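Local coordinates for uncharacterized conserved protein (Idiomarina loihiensis, PDB 2QSD) that is of unknown function and belongs to the DUF1543 family, whose conserved sequence unit occurs twice along its chain, at residues A[9-14]-A[60-65]. Sequence-based numbering, arbitrary orientation.
Sequences KLFLVY and FVHLHH
The side chain of Lys-9 crosses the imidazole of His-62 at about a right angle, with its methylenes over one ring face: CG of Lys-9 lies 3.9 Å from the ring centroid, a CH-pi contact. His-64 CD2 covers the opposite face, nearer the rim, and the carbonyl O of Leu-10 meets the ring edge in plane, 3.5 Å from His-62 CD2. CG anti to the backbone N (chi1 169°) places the His-62 ring against the Lys-9 methylenes. Its CB rests 3.9 Å from Phe-11 CE2, and the two rings meet obliquely, planes at 49°. A water accepts from Leu-10 N (2.7 Å), donates to Leu-63 O and takes a weak bond from His-62 NE2. With an alanine in place of this histidine, the Lys-9 methylenes would probably lose the ring face they lie on, and the water would be likely to be held less firmly. Farther along the same face, Phe-60 is turned with CG between its backbone N and carbonyl carbon, which brings its ring beside that of Phe-11; Phe-60 CB packs on Val-13 CG1 at 3.7 Å. On the other face, Leu-12 CG meets Val-61 CG1 at 3.7 Å, and Leu-12 also reaches Phe-105 and Val-107 of strand 105-110. Leu-63 N donates to Leu-10 O (2.8 Å). Strands running at 165°, with the doubly hydrogen-bonded pair Leu-12/Val-61 between the non-hydrogen-bonded pairs Phe-11/His-62 and Val-13/Phe-60, mark an antiparallel beta sheet, here with strand 9-17 set between 26-34 and 56-62.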
loop_
_atom_site.group_PDB
_atom_site.type_symbol
_atom_site.label_atom_id
_atom_site.label_comp_id
_atom_site.label_asym_id
_atom_site.label_seq_id
_atom_site.Cartn_x
_atom_site.Cartn_y
_atom_site.Cartn_z
ATOM N N LYS A 9 7.149 -25.162 5.700
ATOM C CA LYS A 9 7.215 -23.985 6.540
ATOM C C LYS A 9 6.081 -23.029 6.176
ATOM O O LYS A 9 5.710 -22.908 5.007
ATOM C CB LYS A 9 8.561 -23.292 6.348
ATOM C CG LYS A 9 9.772 -24.070 6.863
ATOM C CD LYS A 9 11.071 -23.407 6.395
ATOM C CE LYS A 9 12.304 -24.078 6.971
ATOM N NZ LYS A 9 12.487 -25.465 6.452
ATOM N N LEU A 10 5.522 -22.364 7.181
ATOM C CA LEU A 10 4.581 -21.280 6.948
ATOM C C LEU A 10 5.344 -19.960 6.871
ATOM O O LEU A 10 6.033 -19.564 7.819
ATOM C CB LEU A 10 3.518 -21.218 8.055
ATOM C CG LEU A 10 2.484 -20.088 7.944
ATOM C CD1 LEU A 10 1.580 -20.263 6.722
ATOM C CD2 LEU A 10 1.647 -19.976 9.205
ATOM N N PHE A 11 5.223 -19.291 5.732
ATOM C CA PHE A 11 5.843 -17.997 5.530
ATOM C C PHE A 11 4.793 -16.905 5.433
ATOM O O PHE A 11 3.746 -17.079 4.799
ATOM C CB PHE A 11 6.656 -17.984 4.245
ATOM C CG PHE A 11 7.835 -18.916 4.240
ATOM C CD1 PHE A 11 7.764 -20.135 3.568
ATOM C CD2 PHE A 11 9.032 -18.555 4.857
ATOM C CE1 PHE A 11 8.863 -20.989 3.519
ATOM C CE2 PHE A 11 10.136 -19.403 4.821
ATOM C CZ PHE A 11 10.050 -20.623 4.150
ATOM N N LEU A 12 5.081 -15.779 6.069
ATOM C CA LEU A 12 4.322 -14.562 5.855
ATOM C C LEU A 12 5.194 -13.640 5.008
ATOM O O LEU A 12 6.280 -13.255 5.427
ATOM C CB LEU A 12 3.883 -13.981 7.208
ATOM C CG LEU A 12 3.886 -12.573 7.830
ATOM C CD1 LEU A 12 3.876 -11.387 6.894
ATOM C CD2 LEU A 12 2.719 -12.475 8.805
ATOM N N VAL A 13 4.726 -13.321 3.803
ATOM C CA VAL A 13 5.514 -12.559 2.835
ATOM C C VAL A 13 4.877 -11.209 2.516
ATOM O O VAL A 13 3.658 -11.091 2.392
ATOM C CB VAL A 13 5.772 -13.353 1.515
ATOM C CG1 VAL A 13 6.545 -14.624 1.782
ATOM C CG2 VAL A 13 4.489 -13.706 0.816
ATOM N N TYR A 14 5.714 -10.189 2.400
ATOM C CA TYR A 14 5.264 -8.849 2.064
ATOM C C TYR A 14 5.716 -8.601 0.637
ATOM O O TYR A 14 6.911 -8.562 0.348
ATOM C CB TYR A 14 5.897 -7.854 3.029
ATOM C CG TYR A 14 5.463 -6.411 2.910
ATOM C CD1 TYR A 14 4.150 -6.024 3.187
ATOM C CD2 TYR A 14 6.388 -5.417 2.580
ATOM C CE1 TYR A 14 3.753 -4.689 3.101
ATOM C CE2 TYR A 14 6.006 -4.072 2.494
ATOM C CZ TYR A 14 4.689 -3.719 2.754
ATOM O OH TYR A 14 4.310 -2.403 2.669
ATOM N N PHE A 60 9.881 -11.001 4.403
ATOM C CA PHE A 60 9.196 -12.211 4.821
ATOM C C PHE A 60 9.661 -12.678 6.193
ATOM O O PHE A 60 10.736 -12.295 6.664
ATOM C CB PHE A 60 9.356 -13.339 3.790
ATOM C CG PHE A 60 10.747 -13.904 3.698
ATOM C CD1 PHE A 60 11.642 -13.421 2.753
ATOM C CD2 PHE A 60 11.154 -14.942 4.535
ATOM C CE1 PHE A 60 12.925 -13.943 2.653
ATOM C CE2 PHE A 60 12.437 -15.465 4.449
ATOM C CZ PHE A 60 13.324 -14.969 3.505
ATOM N N VAL A 61 8.849 -13.527 6.811
ATOM C CA VAL A 61 9.226 -14.226 8.031
ATOM C C VAL A 61 8.680 -15.647 8.008
ATOM O O VAL A 61 7.545 -15.882 7.596
ATOM C CB VAL A 61 8.791 -13.444 9.307
ATOM C CG1 VAL A 61 7.293 -13.100 9.282
ATOM C CG2 VAL A 61 9.178 -14.194 10.584
ATOM N N HIS A 62 9.522 -16.598 8.400
ATOM C CA HIS A 62 9.097 -17.963 8.672
ATOM C C HIS A 62 8.399 -17.924 10.016
ATOM O O HIS A 62 9.023 -17.621 11.034
ATOM C CB HIS A 62 10.317 -18.897 8.693
ATOM C CG HIS A 62 10.042 -20.273 9.226
ATOM N ND1 HIS A 62 11.004 -21.015 9.879
ATOM C CD2 HIS A 62 8.928 -21.043 9.199
ATOM C CE1 HIS A 62 10.493 -22.181 10.231
ATOM N NE2 HIS A 62 9.235 -22.221 9.834
ATOM N N LEU A 63 7.101 -18.212 10.004
ATOM C CA LEU A 63 6.267 -18.144 11.203
ATOM C C LEU A 63 6.127 -19.536 11.816
ATOM O O LEU A 63 5.511 -20.412 11.211
ATOM C CB LEU A 63 4.878 -17.629 10.822
ATOM C CG LEU A 63 4.278 -16.368 11.441
ATOM C CD1 LEU A 63 2.761 -16.458 11.358
ATOM C CD2 LEU A 63 4.727 -16.107 12.877
ATOM N N HIS A 64 6.697 -19.747 13.004
ATOM C CA HIS A 64 6.635 -21.065 13.661
ATOM C C HIS A 64 5.960 -21.053 15.033
ATOM O O HIS A 64 5.469 -22.090 15.501
ATOM C CB HIS A 64 8.016 -21.728 13.745
ATOM C CG HIS A 64 9.099 -20.829 14.255
ATOM N ND1 HIS A 64 9.209 -20.467 15.581
ATOM C CD2 HIS A 64 10.132 -20.229 13.617
ATOM C CE1 HIS A 64 10.252 -19.672 15.736
ATOM N NE2 HIS A 64 10.828 -19.509 14.558
ATOM N N HIS A 65 5.927 -19.884 15.666
ATOM C CA HIS A 65 5.298 -19.733 16.972
ATOM C C HIS A 65 4.550 -18.420 17.073
ATOM O O HIS A 65 5.058 -17.385 16.634
ATOM C CB HIS A 65 6.342 -19.808 18.086
ATOM C CG HIS A 65 6.771 -21.201 18.415
ATOM N ND1 HIS A 65 7.836 -21.819 17.796
ATOM C CD2 HIS A 65 6.278 -22.098 19.299
ATOM C CE1 HIS A 65 7.979 -23.039 18.283
ATOM N NE2 HIS A 65 7.048 -23.232 19.199
HETATM O O HOH W 1 5.956 -22.665 9.875
#